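Local coordinates for putative uncharacterized protein (PDB 4G7X), which is probably the N-terminal N1 domain of the minor coat protein pIII of phage CTXphi, which in filamentous phages of this kind engages host TolA during infection, at residues P82-S87 and C94-C99; L24-G29 and G88-R93. All coordinates share one frame; numbering follows the deposited sequence.

From the N terminus, residues 24-29 cover the end of strand 20-27 and the turn after it; 58 residues later interaction 2 closes that loop by bringing 88-93 against the strand's end. Interaction 1 is far more local, joining 82-87 to 94-99 across six residues and fastening them with a disulfide. Those six residues are the 88-93 segment itself, so the two contacts cross along the chain instead of nesting. Their centres lie about 8 Å apart and they touch directly, with Asp85 O 2.9 Å from Gly27 N and Tyr96 OH 2.6 Å from Leu25 O, both probable hydrogen bonds. Together they tie the disulfide-closed loop and strand 93-95 to strand 20-27.

Interaction 1 of 2, residues P82-S87 and C94-C99; sequences PMCDLS and CIYPYC
Cys84 and Cys94 are joined covalently, SG to SG at 2.0 Å, with a torsion of 94° about the S-S bond, an unstrained value. Cys94 SG sits between its backbone N and carbonyl carbon, which directs it at Cys84.

Two backbone hydrogen bonds run beside the disulfide. Ile95 N donates to Pro82 O at 2.9 Å, nearly straight and in the carbonyl plane, while Cys84 N donates to Ile95 O, also at 2.9 Å but from above that carbonyl plane. Both bonds use Ile95 and straddle Met83, the pattern of a single parallel beta bridge. Met83 CA adds a CA-H...O contact to Ile95 O at 3.3 Å.

Met83 and Leu86 both reach Pro97. Met83 bends at chi2 and chi3 (-58° and -64°), folding its thioether back over the partner: SD lies 3.9 Å from Ile95 CB, and CE touches Pro97 CB. Leu86 spans Tyr96 and Pro97, its CD1 3.7 Å from Tyr96 CE1 with the two side chains at about a right angle, its CD2 meeting Pro97 CG tip to tip. Cys84 SG approaches Tyr96 CD1 obliquely, a sulfur-aromatic contact. The Tyr96 hydroxyl is hydrogen-bonded to Leu25 O of strand 20-27.

Asp85 OD2 accepts from Ser87 N in an Asx turn, which starts the chain's return. Cys94 also makes backbone bonds to Ser35 and Leu37 of the parallel strand 35-38 and Ile95 bonds to Pro82 and Cys84, so the short strand 93-95 has that strand as one neighbour and Met83 as the other: a disulfide-closed loop whose arms meet in a single parallel bridge, in this cystine-rich N1 domain.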
loop_
_atom_site.group_PDB
_atom_site.type_symbol
_atom_site.label_atom_id
_atom_site.label_comp_id
_atom_site.label_asym_id
_atom_site.label_seq_id
_atom_site.Cartn_x
_atom_site.Cartn_y
_atom_site.Cartn_z
ATOM N N PRO A 82 -0.449 -18.862 14.781
ATOM C CA PRO A 82 0.086 -17.824 15.651
ATOM C C PRO A 82 -0.204 -16.431 15.107
ATOM O O PRO A 82 -0.556 -16.276 13.935
ATOM C CB PRO A 82 1.596 -18.081 15.611
ATOM C CG PRO A 82 1.827 -18.661 14.260
ATOM C CD PRO A 82 0.600 -19.481 13.948
ATOM N N MET A 83 -0.062 -15.425 15.956
ATOM C CA MET A 83 -0.136 -14.042 15.517
ATOM C C MET A 83 1.104 -13.707 14.694
ATOM O O MET A 83 2.209 -14.162 15.008
ATOM C CB MET A 83 -0.253 -13.100 16.719
ATOM C CG MET A 83 -1.484 -13.349 17.591
ATOM S SD MET A 83 -3.061 -13.226 16.718
ATOM C CE MET A 83 -3.056 -11.505 16.248
ATOM N N CYS A 84 0.919 -12.940 13.624
ATOM C CA CYS A 84 2.061 -12.471 12.844
ATOM C C CYS A 84 2.990 -11.657 13.732
ATOM O O CYS A 84 2.535 -10.891 14.586
ATOM C CB CYS A 84 1.604 -11.622 11.653
ATOM S SG CYS A 84 0.452 -12.448 10.529
ATOM N N ASP A 85 4.293 -11.831 13.533
ATOM C CA ASP A 85 5.284 -11.065 14.275
ATOM C C ASP A 85 5.631 -9.819 13.484
ATOM O O ASP A 85 6.091 -9.898 12.342
ATOM C CB ASP A 85 6.534 -11.906 14.550
ATOM C CG ASP A 85 7.459 -11.271 15.587
ATOM O OD1 ASP A 85 8.333 -11.981 16.120
ATOM O OD2 ASP A 85 7.328 -10.067 15.871
ATOM N N LEU A 86 5.403 -8.670 14.109
ATOM C CA LEU A 86 5.639 -7.379 13.486
ATOM C C LEU A 86 7.004 -6.791 13.869
ATOM O O LEU A 86 7.401 -5.748 13.355
ATOM C CB LEU A 86 4.480 -6.423 13.821
ATOM C CG LEU A 86 3.207 -6.494 12.943
ATOM C CD1 LEU A 86 2.705 -7.903 12.646
ATOM C CD2 LEU A 86 2.098 -5.655 13.559
ATOM N N SER A 87 7.737 -7.489 14.739
ATOM C CA SER A 87 9.042 -7.025 15.213
ATOM C C SER A 87 10.187 -7.976 14.834
ATOM O O SER A 87 11.199 -7.552 14.252
ATOM C CB SER A 87 8.987 -6.811 16.731
ATOM O OG SER A 87 10.270 -6.540 17.262
ATOM N N CYS A 94 -0.083 -16.815 9.370
ATOM C CA CYS A 94 -0.336 -16.182 10.656
ATOM C C CYS A 94 -1.581 -15.307 10.654
ATOM O O CYS A 94 -2.096 -14.956 9.594
ATOM C CB CYS A 94 0.899 -15.380 11.097
ATOM S SG CYS A 94 1.468 -14.118 9.925
ATOM N N ILE A 95 -2.059 -14.976 11.850
ATOM C CA ILE A 95 -3.205 -14.085 12.017
ATOM C C ILE A 95 -2.680 -12.674 12.260
ATOM O O ILE A 95 -1.855 -12.463 13.150
ATOM C CB ILE A 95 -4.104 -14.555 13.187
ATOM C CG1 ILE A 95 -4.592 -15.986 12.936
ATOM C CG2 ILE A 95 -5.267 -13.590 13.397
ATOM C CD1 ILE A 95 -5.320 -16.613 14.109
ATOM N N TYR A 96 -3.132 -11.707 11.464
ATOM C CA TYR A 96 -2.622 -10.341 11.605
ATOM C C TYR A 96 -3.242 -9.607 12.798
ATOM O O TYR A 96 -4.443 -9.727 13.041
ATOM C CB TYR A 96 -2.800 -9.531 10.317
ATOM C CG TYR A 96 -1.706 -8.499 10.138
ATOM C CD1 TYR A 96 -0.435 -8.876 9.707
ATOM C CD2 TYR A 96 -1.933 -7.156 10.424
ATOM C CE1 TYR A 96 0.578 -7.943 9.558
ATOM C CE2 TYR A 96 -0.929 -6.214 10.277
ATOM C CZ TYR A 96 0.326 -6.614 9.851
ATOM O OH TYR A 96 1.320 -5.674 9.704
ATOM N N PRO A 97 -2.414 -8.870 13.569
ATOM C CA PRO A 97 -2.936 -8.067 14.683
ATOM C C PRO A 97 -3.442 -6.685 14.241
ATOM O O PRO A 97 -2.889 -5.657 14.646
ATOM C CB PRO A 97 -1.731 -7.947 15.625
ATOM C CG PRO A 97 -0.537 -8.086 14.746
ATOM C CD PRO A 97 -0.938 -8.910 13.552
ATOM N N TYR A 98 -4.499 -6.673 13.431
ATOM C CA TYR A 98 -5.066 -5.434 12.881
ATOM C C TYR A 98 -6.007 -4.689 13.840
ATOM O O TYR A 98 -6.762 -5.314 14.595
ATOM C CB TYR A 98 -5.778 -5.726 11.551
ATOM C CG TYR A 98 -6.635 -4.589 11.028
ATOM C CD1 TYR A 98 -6.058 -3.490 10.388
ATOM C CD2 TYR A 98 -8.021 -4.610 11.182
ATOM C CE1 TYR A 98 -6.840 -2.446 9.913
ATOM C CE2 TYR A 98 -8.811 -3.571 10.712
ATOM C CZ TYR A 98 -8.216 -2.494 10.078
ATOM O OH TYR A 98 -9.001 -1.464 9.610
ATOM N N CYS A 99 -5.940 -3.357 13.800
ATOM C CA CYS A 99 -6.833 -2.480 14.560
ATOM C C CYS A 99 -7.079 -1.186 13.782
ATOM O O CYS A 99 -6.126 -0.572 13.294
ATOM C CB CYS A 99 -6.242 -2.160 15.936
ATOM S SG CYS A 99 -7.230 -1.017 16.936
#

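Interaction 2 of 2, residues L24-G29 and G88-R93; sequences LLFGFG and GASAER
Gly27 and Gly88 make the closest approach, their CA atoms 4.2 Å apart. The contact is backbone on backbone: Gly88 O lies 3.1 Å from Gly27 CA, with an angle of 144° at the hydrogen, the geometry of a CA-H...O contact. No conventional hydrogen bond passes directly between 24-29 and 88-93. A third residue supplies the polar link instead, since the Ser30 hydroxyl is hydrogen-bonded both to Gly27 O and to Ser90 N.

Side-chain packing is light, in keeping with the 217 Å² buried in total. Phe26 offers CD1 of its ring to Ser90, at 3.9 Å from OG and 4.0 Å from CB. Further along, the methyl group of Ala89 rests 3.6 Å from Gly29 O, where Gly29 turns the chain with a positive phi of 75°.

In fold terms, the end of strand 20-27, antiparallel to 64-71 within the mixed sheet, here meets an irregular loop that leads into strand 93-95. Phe26 pairs through its backbone with Cys65, and its ring packs on Val36 of strand 35-38 and on Val33.

The Ser90 hydroxyl is held within the loop. With OG turned anti to the backbone N (chi1 -171°), Ser90 donates to Ala91 O at 3.1 Å, in the carbonyl plane and on a lone pair, and the same OG accepts from Asp85 N. This buried hydroxyl is therefore gripped by two partners, which fixes its rotation as it lies beside the Phe26 ring.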
loop_
_atom_site.group_PDB
_atom_site.type_symbol
_atom_site.label_atom_id
_atom_site.label_comp_id
_atom_site.label_asym_id
_atom_site.label_seq_id
_atom_site.Cartn_x
_atom_site.Cartn_y
_atom_site.Cartn_z
ATOM N N LEU A 24 1.019 -5.350 4.060
ATOM C CA LEU A 24 1.162 -5.800 5.439
ATOM C C LEU A 24 2.612 -5.705 5.864
ATOM O O LEU A 24 3.513 -5.965 5.061
ATOM C CB LEU A 24 0.654 -7.235 5.595
ATOM C CG LEU A 24 -0.834 -7.465 5.309
ATOM C CD1 LEU A 24 -1.153 -8.939 5.476
ATOM C CD2 LEU A 24 -1.717 -6.618 6.210
ATOM N N LEU A 25 2.823 -5.339 7.129
ATOM C CA LEU A 25 4.158 -5.185 7.703
ATOM C C LEU A 25 4.506 -6.338 8.626
ATOM O O LEU A 25 3.655 -6.830 9.374
ATOM C CB LEU A 25 4.256 -3.876 8.488
ATOM C CG LEU A 25 3.884 -2.601 7.734
ATOM C CD1 LEU A 25 3.905 -1.417 8.687
ATOM C CD2 LEU A 25 4.779 -2.358 6.528
ATOM N N PHE A 26 5.766 -6.756 8.585
ATOM C CA PHE A 26 6.251 -7.847 9.427
ATOM C C PHE A 26 7.606 -7.481 9.998
ATOM O O PHE A 26 8.238 -6.509 9.566
ATOM C CB PHE A 26 6.352 -9.152 8.629
ATOM C CG PHE A 26 5.070 -9.547 7.959
ATOM C CD1 PHE A 26 4.105 -10.268 8.653
ATOM C CD2 PHE A 26 4.811 -9.166 6.647
ATOM C CE1 PHE A 26 2.910 -10.620 8.044
ATOM C CE2 PHE A 26 3.616 -9.510 6.033
ATOM C CZ PHE A 26 2.665 -10.238 6.730
ATOM N N GLY A 27 8.054 -8.269 10.968
ATOM C CA GLY A 27 9.374 -8.080 11.536
ATOM C C GLY A 27 10.487 -8.320 10.537
ATOM O O GLY A 27 10.329 -9.069 9.567
ATOM N N PHE A 28 11.620 -7.667 10.771
ATOM C CA PHE A 28 12.804 -7.844 9.949
ATOM C C PHE A 28 13.228 -9.310 9.960
ATOM O O PHE A 28 13.088 -9.998 10.979
ATOM C CB PHE A 28 13.918 -6.960 10.505
ATOM C CG PHE A 28 15.026 -6.676 9.533
ATOM C CD1 PHE A 28 16.323 -7.100 9.808
ATOM C CD2 PHE A 28 14.787 -5.964 8.355
ATOM C CE1 PHE A 28 17.358 -6.830 8.925
ATOM C CE2 PHE A 28 15.818 -5.695 7.466
ATOM C CZ PHE A 28 17.106 -6.129 7.753
ATOM N N GLY A 29 13.703 -9.796 8.816
ATOM C CA GLY A 29 14.163 -11.182 8.715
ATOM C C GLY A 29 13.042 -12.209 8.662
ATOM O O GLY A 29 13.272 -13.404 8.823
ATOM N N GLY A 88 10.021 -9.252 15.169
ATOM C CA GLY A 88 10.957 -10.307 14.790
ATOM C C GLY A 88 10.407 -11.162 13.662
ATOM O O GLY A 88 9.382 -10.828 13.066
ATOM N N ALA A 89 11.073 -12.277 13.380
ATOM C CA ALA A 89 10.709 -13.104 12.234
ATOM C C ALA A 89 9.341 -13.744 12.409
ATOM O O ALA A 89 9.097 -14.464 13.380
ATOM C CB ALA A 89 11.763 -14.167 11.991
ATOM N N SER A 90 8.445 -13.466 11.467
ATOM C CA SER A 90 7.076 -13.971 11.519
ATOM C C SER A 90 6.970 -15.403 11.001
ATOM O O SER A 90 7.788 -15.843 10.192
ATOM C CB SER A 90 6.176 -13.060 10.681
ATOM O OG SER A 90 4.802 -13.368 10.860
ATOM N N ALA A 91 5.954 -16.128 11.462
ATOM C CA ALA A 91 5.572 -17.386 10.819
ATOM C C ALA A 91 5.044 -17.075 9.421
ATOM O O ALA A 91 4.545 -15.972 9.184
ATOM C CB ALA A 91 4.515 -18.090 11.649
ATOM N N GLU A 92 5.152 -18.023 8.494
ATOM C CA GLU A 92 4.721 -17.755 7.119
ATOM C C GLU A 92 3.219 -17.946 6.898
ATOM O O GLU A 92 2.719 -17.672 5.809
ATOM C CB GLU A 92 5.534 -18.557 6.100
ATOM C CG GLU A 92 5.314 -20.055 6.165
ATOM C CD GLU A 92 6.019 -20.693 7.340
ATOM O OE1 GLU A 92 6.970 -20.084 7.879
ATOM O OE2 GLU A 92 5.622 -21.811 7.719
ATOM N N ARG A 93 2.515 -18.426 7.924
ATOM C CA ARG A 93 1.049 -18.410 7.946
ATOM C C ARG A 93 0.641 -17.926 9.317
ATOM O O ARG A 93 1.006 -18.528 10.325
ATOM C CB ARG A 93 0.459 -19.790 7.665
ATOM C CG ARG A 93 0.597 -20.186 6.217
ATOM C CD ARG A 93 -0.114 -21.481 5.884
ATOM N NE ARG A 93 -0.078 -21.634 4.436
ATOM C CZ ARG A 93 0.986 -22.070 3.766
ATOM N NH1 ARG A 93 2.076 -22.436 4.424
ATOM N NH2 ARG A 93 0.953 -22.149 2.442
#